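Local structure of hypothetical protein DR_0824 (Deinococcus radiodurans, 2IMR) at residues E196-L201 and L206-S211; T270-E273 and E278-P281; H330-G335 and V356-T361. The protein catalyses the zinc-dependent deamination of aminodeoxyfutalosine to futalosine, a step of menaquinone biosynthesis, and, to a lesser extent, deaminates adenosine and related nucleosides. One frame throughout, in Å; residues are numbered along the deposited sequence.

Contact 1: residues E196-L201 and L206-S211; sequences ERWRRL and LRLGLS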
# COMPACT_ATOMS: atom_id res chain seq x y z
N GLU A 196 -9.20 20.76 4.25
CA GLU A 196 -10.53 21.32 4.04
C GLU A 196 -10.63 21.92 2.64
O GLU A 196 -11.67 21.83 1.99
CB GLU A 196 -10.82 22.40 5.09
CG GLU A 196 -10.78 21.88 6.51
CD GLU A 196 -11.17 22.92 7.54
OE1 GLU A 196 -10.68 24.07 7.45
OE2 GLU A 196 -11.97 22.59 8.44
N ARG A 197 -9.54 22.52 2.18
CA ARG A 197 -9.50 23.13 0.86
C ARG A 197 -9.61 22.05 -0.22
O ARG A 197 -10.43 22.14 -1.14
CB ARG A 197 -8.19 23.91 0.68
CG ARG A 197 -8.18 24.86 -0.50
CD ARG A 197 -6.79 25.46 -0.73
NE ARG A 197 -5.86 24.46 -1.25
CZ ARG A 197 -4.67 24.73 -1.76
NH1 ARG A 197 -4.24 25.99 -1.83
NH2 ARG A 197 -3.89 23.76 -2.21
N TRP A 198 -8.79 21.01 -0.10
CA TRP A 198 -8.79 19.92 -1.08
C TRP A 198 -10.05 19.07 -1.07
O TRP A 198 -10.46 18.56 -2.12
CB TRP A 198 -7.57 19.02 -0.86
CG TRP A 198 -6.26 19.67 -1.19
CD1 TRP A 198 -6.00 20.50 -2.25
CD2 TRP A 198 -5.02 19.52 -0.49
NE1 TRP A 198 -4.68 20.88 -2.24
CE2 TRP A 198 -4.05 20.29 -1.17
CE3 TRP A 198 -4.63 18.81 0.66
CZ2 TRP A 198 -2.72 20.38 -0.74
CZ3 TRP A 198 -3.31 18.89 1.08
CH2 TRP A 198 -2.36 19.67 0.38
N ARG A 199 -10.68 18.93 0.09
CA ARG A 199 -11.89 18.11 0.21
C ARG A 199 -12.99 18.61 -0.74
O ARG A 199 -13.85 17.84 -1.16
CB ARG A 199 -12.40 18.12 1.65
CG ARG A 199 -13.34 16.96 1.98
CD ARG A 199 -12.64 15.62 1.80
NE ARG A 199 -13.50 14.47 2.05
CZ ARG A 199 -14.07 14.20 3.22
NH1 ARG A 199 -13.90 15.00 4.26
NH2 ARG A 199 -14.81 13.10 3.36
N ARG A 200 -12.95 19.89 -1.07
CA ARG A 200 -13.93 20.49 -1.97
C ARG A 200 -13.63 20.17 -3.43
O ARG A 200 -14.52 20.21 -4.28
CB ARG A 200 -13.95 22.01 -1.79
CG ARG A 200 -14.18 22.47 -0.37
CD ARG A 200 -13.71 23.91 -0.18
NE ARG A 200 -13.66 24.27 1.23
CZ ARG A 200 -12.74 25.06 1.78
NH1 ARG A 200 -11.78 25.58 1.02
NH2 ARG A 200 -12.77 25.32 3.08
N LEU A 201 -12.37 19.84 -3.71
CA LEU A 201 -11.94 19.54 -5.08
C LEU A 201 -12.01 18.05 -5.37
O LEU A 201 -11.89 17.62 -6.52
CB LEU A 201 -10.51 20.04 -5.29
CG LEU A 201 -10.32 21.52 -4.96
CD1 LEU A 201 -8.88 21.92 -5.22
CD2 LEU A 201 -11.26 22.36 -5.82
N LEU A 206 -11.51 9.48 -6.90
CA LEU A 206 -10.21 9.95 -6.43
C LEU A 206 -10.47 10.77 -5.17
O LEU A 206 -10.84 11.95 -5.25
CB LEU A 206 -9.54 10.81 -7.49
CG LEU A 206 -8.07 11.20 -7.26
CD1 LEU A 206 -7.22 9.95 -7.14
CD2 LEU A 206 -7.59 12.08 -8.41
N ARG A 207 -10.26 10.15 -4.01
CA ARG A 207 -10.52 10.81 -2.74
C ARG A 207 -9.28 11.25 -1.97
O ARG A 207 -8.17 10.74 -2.18
CB ARG A 207 -11.36 9.90 -1.86
CG ARG A 207 -10.66 8.60 -1.55
CD ARG A 207 -11.52 7.67 -0.71
NE ARG A 207 -10.73 6.51 -0.31
CZ ARG A 207 -11.19 5.50 0.42
NH1 ARG A 207 -12.45 5.49 0.84
NH2 ARG A 207 -10.38 4.50 0.73
N LEU A 208 -9.49 12.19 -1.06
CA LEU A 208 -8.42 12.73 -0.23
C LEU A 208 -8.27 11.88 1.03
O LEU A 208 -9.26 11.43 1.61
CB LEU A 208 -8.75 14.17 0.16
CG LEU A 208 -7.76 14.85 1.11
CD1 LEU A 208 -6.41 15.01 0.42
CD2 LEU A 208 -8.31 16.21 1.52
N GLY A 209 -7.02 11.67 1.44
CA GLY A 209 -6.75 10.89 2.63
C GLY A 209 -5.72 11.58 3.50
O GLY A 209 -5.26 12.67 3.18
N LEU A 210 -5.35 10.94 4.60
CA LEU A 210 -4.38 11.51 5.51
C LEU A 210 -3.35 10.47 5.89
O LEU A 210 -3.67 9.29 6.08
CB LEU A 210 -5.10 12.02 6.76
CG LEU A 210 -4.36 12.92 7.74
CD1 LEU A 210 -3.81 14.16 7.02
CD2 LEU A 210 -5.34 13.34 8.84
N SER A 211 -2.10 10.88 6.00
CA SER A 211 -1.07 9.93 6.35
C SER A 211 -0.07 10.37 7.40
O SER A 211 0.91 11.04 7.08
CB SER A 211 -0.30 9.49 5.11
OG SER A 211 0.76 8.63 5.48

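Contact 2: residues T270-E273 and E278-P281; sequences TLAE and EPGP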
# COMPACT_ATOMS: atom_id res chain seq x y z
N THR A 270 14.19 12.49 23.62
CA THR A 270 13.90 11.09 23.94
C THR A 270 12.67 10.61 23.18
O THR A 270 11.80 11.40 22.85
CB THR A 270 13.60 10.89 25.45
OG1 THR A 270 12.43 11.63 25.79
CG2 THR A 270 14.78 11.36 26.30
N LEU A 271 12.61 9.31 22.92
CA LEU A 271 11.46 8.75 22.22
C LEU A 271 10.25 8.91 23.13
O LEU A 271 9.13 9.12 22.67
CB LEU A 271 11.69 7.27 21.91
CG LEU A 271 10.53 6.54 21.22
CD1 LEU A 271 10.22 7.19 19.88
CD2 LEU A 271 10.90 5.07 21.03
N ALA A 272 10.48 8.80 24.44
CA ALA A 272 9.40 8.93 25.41
C ALA A 272 8.65 10.24 25.22
O ALA A 272 7.44 10.29 25.38
CB ALA A 272 9.95 8.84 26.84
N GLU A 273 9.39 11.30 24.89
CA GLU A 273 8.76 12.60 24.69
C GLU A 273 7.89 12.59 23.45
O GLU A 273 6.85 13.24 23.41
CB GLU A 273 9.83 13.70 24.61
CG GLU A 273 10.55 13.91 25.93
CD GLU A 273 11.73 14.85 25.81
OE1 GLU A 273 11.51 16.04 25.49
OE2 GLU A 273 12.87 14.39 26.04
N GLU A 278 6.91 5.89 28.47
CA GLU A 278 8.25 5.31 28.49
C GLU A 278 8.35 4.01 27.69
O GLU A 278 7.46 3.16 27.76
CB GLU A 278 8.68 5.03 29.93
CG GLU A 278 8.84 6.27 30.79
CD GLU A 278 9.97 7.16 30.31
OE1 GLU A 278 11.07 6.65 30.06
OE2 GLU A 278 9.75 8.38 30.19
N PRO A 279 9.42 3.86 26.89
CA PRO A 279 9.56 2.62 26.13
C PRO A 279 9.74 1.51 27.16
O PRO A 279 10.20 1.78 28.28
CB PRO A 279 10.83 2.86 25.32
CG PRO A 279 10.83 4.35 25.12
CD PRO A 279 10.43 4.85 26.49
N GLY A 280 9.38 0.29 26.81
CA GLY A 280 9.51 -0.82 27.74
C GLY A 280 9.49 -2.16 27.05
O GLY A 280 9.05 -2.26 25.90
N PRO A 281 9.95 -3.23 27.72
CA PRO A 281 10.00 -4.60 27.20
C PRO A 281 8.72 -5.11 26.56
O PRO A 281 8.77 -5.86 25.58
CB PRO A 281 10.37 -5.42 28.44
CG PRO A 281 11.21 -4.48 29.22
CD PRO A 281 10.42 -3.19 29.12

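Contact 3: residues H330-G335 and V356-T361; sequences HHLECG and VASGET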
# COMPACT_ATOMS: atom_id res chain seq x y z
N HIS A 330 12.64 -5.93 1.00
CA HIS A 330 13.86 -6.67 0.72
C HIS A 330 15.05 -5.73 0.51
O HIS A 330 16.10 -5.90 1.12
CB HIS A 330 13.67 -7.56 -0.51
CG HIS A 330 14.94 -8.19 -0.99
ND1 HIS A 330 15.66 -9.08 -0.23
CD2 HIS A 330 15.65 -8.00 -2.13
CE1 HIS A 330 16.76 -9.42 -0.87
NE2 HIS A 330 16.78 -8.78 -2.03
N HIS A 331 14.88 -4.73 -0.36
CA HIS A 331 15.97 -3.80 -0.63
C HIS A 331 16.37 -2.95 0.57
O HIS A 331 17.53 -2.53 0.68
CB HIS A 331 15.62 -2.90 -1.81
CG HIS A 331 15.51 -3.64 -3.11
ND1 HIS A 331 16.54 -4.42 -3.61
CD2 HIS A 331 14.49 -3.76 -3.99
CE1 HIS A 331 16.15 -4.98 -4.74
NE2 HIS A 331 14.91 -4.60 -4.99
N LEU A 332 15.44 -2.70 1.48
CA LEU A 332 15.75 -1.91 2.66
C LEU A 332 16.16 -2.78 3.84
O LEU A 332 16.35 -2.29 4.96
CB LEU A 332 14.55 -1.02 3.03
CG LEU A 332 14.41 0.21 2.12
CD1 LEU A 332 13.04 0.87 2.30
CD2 LEU A 332 15.53 1.19 2.44
N GLU A 333 16.31 -4.08 3.58
CA GLU A 333 16.71 -5.06 4.59
C GLU A 333 15.88 -4.93 5.86
O GLU A 333 16.41 -4.93 6.97
CB GLU A 333 18.20 -4.88 4.92
CG GLU A 333 19.06 -4.72 3.66
CD GLU A 333 20.55 -4.71 3.93
OE1 GLU A 333 20.98 -4.17 4.97
OE2 GLU A 333 21.30 -5.25 3.09
N CYS A 334 14.56 -4.86 5.68
CA CYS A 334 13.64 -4.72 6.81
C CYS A 334 13.15 -6.02 7.38
O CYS A 334 12.52 -6.04 8.44
CB CYS A 334 12.40 -3.94 6.37
SG CYS A 334 12.73 -2.27 5.85
N GLY A 335 13.42 -7.12 6.69
CA GLY A 335 12.92 -8.40 7.15
C GLY A 335 11.76 -8.72 6.22
O GLY A 335 11.53 -8.01 5.24
N VAL A 356 9.58 4.13 -6.11
CA VAL A 356 10.55 3.39 -6.92
C VAL A 356 11.96 3.44 -6.34
O VAL A 356 12.84 2.69 -6.78
CB VAL A 356 10.60 3.92 -8.37
CG1 VAL A 356 9.27 3.66 -9.06
CG2 VAL A 356 10.93 5.40 -8.37
N ALA A 357 12.19 4.31 -5.37
CA ALA A 357 13.51 4.40 -4.76
C ALA A 357 13.88 3.05 -4.14
O ALA A 357 15.03 2.62 -4.22
CB ALA A 357 13.54 5.49 -3.70
N SER A 358 12.90 2.39 -3.54
CA SER A 358 13.15 1.09 -2.90
C SER A 358 12.35 -0.06 -3.51
O SER A 358 12.69 -1.23 -3.30
CB SER A 358 12.84 1.18 -1.40
OG SER A 358 11.46 1.45 -1.15
N GLY A 359 11.30 0.27 -4.26
CA GLY A 359 10.47 -0.77 -4.86
C GLY A 359 10.74 -1.12 -6.31
O GLY A 359 10.04 -1.94 -6.89
N GLU A 360 11.74 -0.48 -6.91
CA GLU A 360 12.10 -0.74 -8.31
C GLU A 360 11.14 -0.14 -9.33
O GLU A 360 11.54 0.72 -10.13
CB GLU A 360 12.23 -2.25 -8.56
CG GLU A 360 13.44 -2.89 -7.89
CD GLU A 360 13.55 -4.38 -8.21
OE1 GLU A 360 13.44 -4.75 -9.40
OE2 GLU A 360 13.75 -5.17 -7.26
N THR A 361 9.89 -0.59 -9.33
CA THR A 361 8.89 -0.08 -10.27
C THR A 361 7.53 0.09 -9.60
O THR A 361 7.31 -0.35 -8.48
CB THR A 361 8.68 -1.04 -11.46
OG1 THR A 361 7.88 -2.15 -11.04
CG2 THR A 361 10.03 -1.54 -11.99

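Contact 1: residues E196-L201 and L206-S211
L208 of strand 206-212 packs against W198 and the neighbouring R199 on helix 184-199, where the helix of a beta-alpha-beta unit (strand 170-176, helix 184-199, strand 206-212) lies against its second strand in the amidohydrolase barrel. Along the strand, R207 sends its guanidinium away from the helix, while its backbone pairs with strand 170-176. L208 comes next and carries the contact. Its CG stands anti to the backbone N (chi1 176°), which carries the branched end toward the helix, and CD2 reaches CB of W198 at 3.8 Å. The same methyl lies 3.9 Å from the backbone N of R199, so it lies against the helix backbone as well as against the root of the indole side chain, while CD1 meets the indole obliquely. A branched aliphatic suits this buried place, as does the indole, which also packs on P156, M159 and L163 of helix 156-163. G209 then continues the parallel pairing with strand 170-176. The polar ends of the two helix residues are held by other partners: NH2 of R199 bonds to the carbonyl O of E233, and NE1 of W198 to OD1 of D160.

Contact 2: residues T270-E273 and E278-P281
E278 folds its side chain back over A272, in the first turn of helix 271-275, so that the loop after this short helix closes onto the helix start. CB of E278 begins by pointing away from the helix. CG lies beside the backbone N, and the chain then bends at chi2 (-65°), turning the carboxylate back toward the helix. CD then comes within 3.9 Å of CB of A272, and at the tip OE2 approaches the same methyl to 3.4 Å, with OE1 farther from it at 4.1 Å. P279 continues the cover: its CD sits 4.0 Å from CB of A272, and its CG meets CD2 of L271 at 4.2 Å. The small alanine lets the loop come close, whereas leucine fills the buried side, where it also touches F216; the rigid proline ring offers both an apolar surface. T270 caps the helix, its OG1 accepting from N of E273 at 3.2 Å and donating to OE2 of the same glutamate. Across the contact the chemistry is thus apolar packing with a carboxylate oxygen against a methyl, without hydrogen bond or salt bridge, and the capping bonds within 270-273 fix the helix start.

Contact 3: residues H330-G335 and V356-T361
H331 and E360 meet with their side chains at about a right angle, the imidazole edge directed at the carboxylate. NE2 of H331 donates to OE2 of E360 over 2.6 Å, and the bond is nearly straight, with 168° at the hydrogen. The acceptor lies close to the ring plane, yet the ring and carboxylate planes are 61° apart, and NE2 reaches OE2 on its anti side, somewhat out of the carboxylate plane. The extended chain of E360 makes this possible: with chi2 at -178°, the carboxylate is held well out from a backbone that has just left helix 356-359 with positive phi. A histidine suits the other side because its N-H projects from a flat edge. Its neighbouring edge atom, CD2, lies 3.2 Å from the carbonyl O of S358. That buried oxygen has no hydrogen-bond partner in the model, so the polarised C-H may partly compensate it.

L332 brings an apolar branch to the inner side. Its CD1 packs on CB of S358 at 3.7 Å; OG of that serine is hydrogen-bonded to OG of S328. Serine is small enough to accept the leucine here and still bond to its neighbour. L332 also touches V121 and E243, probably the catalytic proton donor. Beyond it, E333, with positive phi, is the C-prime residue of a Schellman motif ending helix 326-331: N of E333 bonds to the carbonyl O of H330, and N of C334 to that of the residue before H330.

S358 lies close to D354, a zinc ligand, and its side chain is about 8 Å from the zinc ion. The arrangement therefore joins two helix ends in the loops bordering the mononuclear metal site of an amidohydrolase barrel.

How the contacts relate
Contact 1 is core, contact 2 a partly buried contact far from the chain's centre, and contact 3 partly buried beside the active site. The three share no elements and do not touch: nearest atoms are about 16 Å apart between contacts 1 and 2, 14 Å between 1 and 3, and 17 Å between 2 and 3. Contact 1 joins a barrel strand to its covering helix, whereas contact 2 closes a loop on the helix just before it, and contact 3 bridges two helix ends whose segments have 20 residues between them. The chemistry follows: aliphatic and aromatic packing inside, a methyl met by a carboxylate and a proline ring in contact 2, and a histidine-glutamate bond flanking apolar packing in contact 3.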